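Local atomic coordinates of metallo-beta-lactamase family protein (Thermus thermophilus, PDB entry 2ZO4), a protein that binds two zinc ions in a metallo-beta-lactamase fold and is probably a hydrolase whose substrate is not established. Residues 179-192 against 217-229. Sequence-based numbering, arbitrary orientation.
Sequences YLEEEGVLLAGDAL and SLDRLADLGARVA. With ZN (zinc ion), chain B; ZN (zinc ion), chain C.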
# COMPACT_ATOMS: atom_id res chain seq x y z
N TYR A 179 14.81 -2.93 1.66
CA TYR A 179 15.76 -2.54 2.70
C TYR A 179 17.21 -2.62 2.24
O TYR A 179 17.69 -3.67 1.80
CB TYR A 179 15.53 -3.40 3.95
CG TYR A 179 16.33 -2.98 5.18
CD1 TYR A 179 16.40 -1.64 5.57
CD2 TYR A 179 16.99 -3.93 5.96
CE1 TYR A 179 17.13 -1.26 6.71
CE2 TYR A 179 17.72 -3.56 7.09
CZ TYR A 179 17.77 -2.23 7.46
OH TYR A 179 18.49 -1.87 8.59
N LEU A 180 17.89 -1.48 2.34
CA LEU A 180 19.32 -1.39 2.05
C LEU A 180 20.06 -1.64 3.35
O LEU A 180 20.24 -0.73 4.17
CB LEU A 180 19.67 -0.01 1.47
CG LEU A 180 19.28 0.30 0.02
CD1 LEU A 180 17.76 0.40 -0.17
CD2 LEU A 180 19.94 1.58 -0.43
N GLU A 181 20.48 -2.89 3.54
CA GLU A 181 20.95 -3.39 4.83
C GLU A 181 22.23 -2.73 5.33
O GLU A 181 22.32 -2.40 6.51
CB GLU A 181 21.12 -4.92 4.78
CG GLU A 181 19.80 -5.67 4.65
CD GLU A 181 19.96 -7.18 4.64
OE1 GLU A 181 21.00 -7.68 4.15
OE2 GLU A 181 19.04 -7.87 5.12
N GLU A 182 23.19 -2.52 4.44
CA GLU A 182 24.45 -1.90 4.84
C GLU A 182 24.23 -0.46 5.30
O GLU A 182 24.72 -0.05 6.35
CB GLU A 182 25.49 -1.97 3.72
CG GLU A 182 26.88 -1.49 4.16
CD GLU A 182 27.96 -1.73 3.13
OE1 GLU A 182 27.66 -1.67 1.91
OE2 GLU A 182 29.12 -1.97 3.53
N GLU A 183 23.46 0.29 4.51
CA GLU A 183 23.17 1.69 4.78
C GLU A 183 22.14 1.87 5.89
O GLU A 183 22.08 2.92 6.54
CB GLU A 183 22.70 2.39 3.50
CG GLU A 183 23.70 2.37 2.34
CD GLU A 183 23.58 1.15 1.43
OE1 GLU A 183 23.03 0.11 1.85
OE2 GLU A 183 24.03 1.22 0.26
N GLY A 184 21.32 0.85 6.11
CA GLY A 184 20.27 0.89 7.13
C GLY A 184 19.11 1.77 6.68
O GLY A 184 18.38 2.31 7.50
N VAL A 185 18.97 1.90 5.36
CA VAL A 185 17.94 2.75 4.76
C VAL A 185 16.79 1.86 4.30
O VAL A 185 16.98 0.93 3.51
CB VAL A 185 18.51 3.58 3.59
CG1 VAL A 185 17.38 4.25 2.79
CG2 VAL A 185 19.49 4.64 4.11
N LEU A 186 15.60 2.15 4.83
CA LEU A 186 14.39 1.39 4.51
C LEU A 186 13.50 2.17 3.56
O LEU A 186 13.09 3.30 3.87
CB LEU A 186 13.62 1.06 5.79
CG LEU A 186 12.26 0.34 5.65
CD1 LEU A 186 12.41 -1.04 5.01
CD2 LEU A 186 11.56 0.23 7.00
N LEU A 187 13.20 1.57 2.42
CA LEU A 187 12.20 2.11 1.51
C LEU A 187 10.92 1.38 1.87
O LEU A 187 10.67 0.26 1.41
CB LEU A 187 12.61 1.90 0.04
CG LEU A 187 14.00 2.46 -0.34
CD1 LEU A 187 14.36 2.10 -1.78
CD2 LEU A 187 14.09 3.98 -0.12
N ALA A 188 10.13 2.03 2.73
CA ALA A 188 9.06 1.36 3.47
C ALA A 188 7.75 1.17 2.72
O ALA A 188 6.89 0.43 3.18
CB ALA A 188 8.81 2.11 4.79
N GLY A 189 7.61 1.83 1.57
CA GLY A 189 6.32 1.87 0.87
C GLY A 189 5.26 2.45 1.78
O GLY A 189 5.51 3.44 2.46
N ASP A 190 4.09 1.82 1.82
CA ASP A 190 3.04 2.25 2.74
C ASP A 190 2.87 1.34 3.96
O ASP A 190 1.81 1.31 4.57
CB ASP A 190 1.70 2.39 2.01
CG ASP A 190 1.70 3.50 0.96
OD1 ASP A 190 2.73 4.18 0.78
OD2 ASP A 190 0.65 3.67 0.31
N ALA A 191 3.91 0.58 4.31
CA ALA A 191 3.87 -0.26 5.51
C ALA A 191 4.00 0.59 6.77
O ALA A 191 3.63 0.17 7.88
CB ALA A 191 4.99 -1.31 5.46
N LEU A 192 4.54 1.80 6.59
CA LEU A 192 4.82 2.74 7.66
C LEU A 192 4.72 4.15 7.08
O LEU A 192 5.20 4.41 5.97
CB LEU A 192 6.25 2.51 8.17
CG LEU A 192 6.61 2.78 9.64
CD1 LEU A 192 6.01 1.72 10.55
CD2 LEU A 192 8.13 2.80 9.80
N SER A 217 3.56 -6.96 10.79
CA SER A 217 4.51 -6.26 9.91
C SER A 217 5.19 -5.10 10.63
O SER A 217 6.39 -4.90 10.48
CB SER A 217 3.81 -5.78 8.63
OG SER A 217 3.37 -6.88 7.86
N LEU A 218 4.41 -4.35 11.41
CA LEU A 218 4.94 -3.28 12.26
C LEU A 218 5.97 -3.81 13.26
O LEU A 218 6.99 -3.17 13.49
CB LEU A 218 3.82 -2.56 13.00
CG LEU A 218 2.71 -1.83 12.24
CD1 LEU A 218 1.66 -1.32 13.22
CD2 LEU A 218 3.26 -0.69 11.38
N ASP A 219 5.68 -4.96 13.86
CA ASP A 219 6.61 -5.65 14.76
C ASP A 219 7.92 -5.96 14.05
O ASP A 219 9.00 -5.70 14.58
CB ASP A 219 6.01 -6.95 15.29
CG ASP A 219 5.11 -6.75 16.50
OD1 ASP A 219 5.47 -5.98 17.41
OD2 ASP A 219 4.03 -7.39 16.54
N ARG A 220 7.81 -6.53 12.84
CA ARG A 220 8.97 -6.89 12.02
C ARG A 220 9.83 -5.67 11.72
O ARG A 220 11.05 -5.72 11.90
CB ARG A 220 8.49 -7.56 10.71
CG ARG A 220 9.54 -8.40 9.98
CD ARG A 220 10.01 -7.74 8.69
NE ARG A 220 10.95 -8.59 7.95
CZ ARG A 220 10.61 -9.44 6.98
NH1 ARG A 220 9.34 -9.58 6.60
NH2 ARG A 220 11.55 -10.17 6.39
N LEU A 221 9.20 -4.58 11.30
CA LEU A 221 9.90 -3.32 11.02
C LEU A 221 10.49 -2.68 12.28
O LEU A 221 11.55 -2.07 12.22
CB LEU A 221 8.98 -2.32 10.30
CG LEU A 221 8.43 -2.72 8.93
CD1 LEU A 221 7.56 -1.61 8.36
CD2 LEU A 221 9.55 -3.10 7.96
N ALA A 222 9.80 -2.82 13.41
CA ALA A 222 10.27 -2.27 14.68
C ALA A 222 11.61 -2.87 15.11
O ALA A 222 12.47 -2.16 15.63
CB ALA A 222 9.23 -2.46 15.77
N ASP A 223 11.78 -4.17 14.88
CA ASP A 223 12.98 -4.91 15.29
C ASP A 223 14.06 -4.93 14.20
O ASP A 223 15.14 -5.50 14.41
CB ASP A 223 12.61 -6.35 15.68
CG ASP A 223 11.60 -6.41 16.81
OD1 ASP A 223 11.80 -5.71 17.83
OD2 ASP A 223 10.61 -7.17 16.69
N LEU A 224 13.77 -4.32 13.06
CA LEU A 224 14.67 -4.36 11.91
C LEU A 224 16.03 -3.73 12.18
O LEU A 224 17.05 -4.25 11.72
CB LEU A 224 14.01 -3.68 10.69
CG LEU A 224 14.64 -3.87 9.30
CD1 LEU A 224 14.66 -5.35 8.86
CD2 LEU A 224 13.90 -3.02 8.28
N GLY A 225 16.05 -2.63 12.92
CA GLY A 225 17.29 -1.90 13.18
C GLY A 225 17.60 -0.86 12.12
O GLY A 225 18.75 -0.43 11.98
N ALA A 226 16.58 -0.47 11.36
CA ALA A 226 16.74 0.54 10.31
C ALA A 226 17.10 1.90 10.91
O ALA A 226 16.62 2.25 11.99
CB ALA A 226 15.47 0.65 9.47
N ARG A 227 17.95 2.64 10.20
CA ARG A 227 18.42 3.94 10.67
C ARG A 227 17.51 5.08 10.23
O ARG A 227 17.45 6.12 10.87
CB ARG A 227 19.86 4.19 10.18
CG ARG A 227 20.86 3.26 10.84
CD ARG A 227 22.28 3.49 10.36
NE ARG A 227 23.24 2.79 11.22
CZ ARG A 227 23.73 3.28 12.36
NH1 ARG A 227 23.36 4.48 12.80
NH2 ARG A 227 24.59 2.57 13.07
N VAL A 228 16.80 4.86 9.12
CA VAL A 228 15.85 5.83 8.58
C VAL A 228 14.89 5.11 7.63
O VAL A 228 15.25 4.10 7.02
CB VAL A 228 16.59 7.01 7.86
CG1 VAL A 228 17.29 6.54 6.58
CG2 VAL A 228 15.62 8.16 7.56
N ALA A 229 13.66 5.61 7.53
CA ALA A 229 12.71 5.08 6.56
C ALA A 229 12.19 6.17 5.65
O ALA A 229 11.81 7.25 6.10
CB ALA A 229 11.55 4.37 7.26
ZN ZN B . -1.10 2.03 -0.61
ZN ZN C . 0.35 4.92 -1.30
O HOH W 1 19.10 -3.62 10.34
O HOH W 2 -1.29 3.83 -1.49
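Leu224 sets CD2 over the face of the Tyr179 ring, with CG nearer CE2: CD2 sits 3.7 Å from the ring centroid, 2° off the normal, a CH-pi contact between side chains of opposite heading. The tyrosine reaches there because its CG is anti to the backbone N (chi1 -172°). Ala226 comes against the same ring obliquely, its CB 3.7 Å from Tyr179 CE1. A water in the ring plane links the hydroxyl to the backbone: it lies a short 2.5 Å from Tyr179 OH and donates to Leu224 O.

Beyond the ring, Leu186 splits its two methyls: CD1 goes to Leu224 CD2, while CD2 lies 4.0 Å from Leu221 CD2, the side chains crossing at about a right angle, and also touches Ala229 CB. Leu221 CD1 packs on Ala191 CB, and Leu192 CD1 meets Leu218 CD2 at 3.7 Å. Val240 and Leu247 of helix 240-261 also touch Leu192.

Gly184 O takes Arg227 N on a lone pair at 2.8 Å and, weakly, Val228 N; Leu186 N returns a nearly straight bond to Val228 O (3.0 Å, 166° at the hydrogen). Val185 CG2 lies alongside Val228 CG1, both on the sheet face opposite Leu186 and Ala229.

This is a beta-alpha-beta unit, strand 185-189, helix 210-222 and parallel strand 228-231, with the helix packed on the sheet. In the turn from Ala188 to Ala191, Asp190 OD2 bridges both zinc ions unequally, one bond being longer, and together with a bridging water, His70, His72, Asp74, His75, His171 and His233 completes the dinuclear site characteristic of the metallo-beta-lactamase fold.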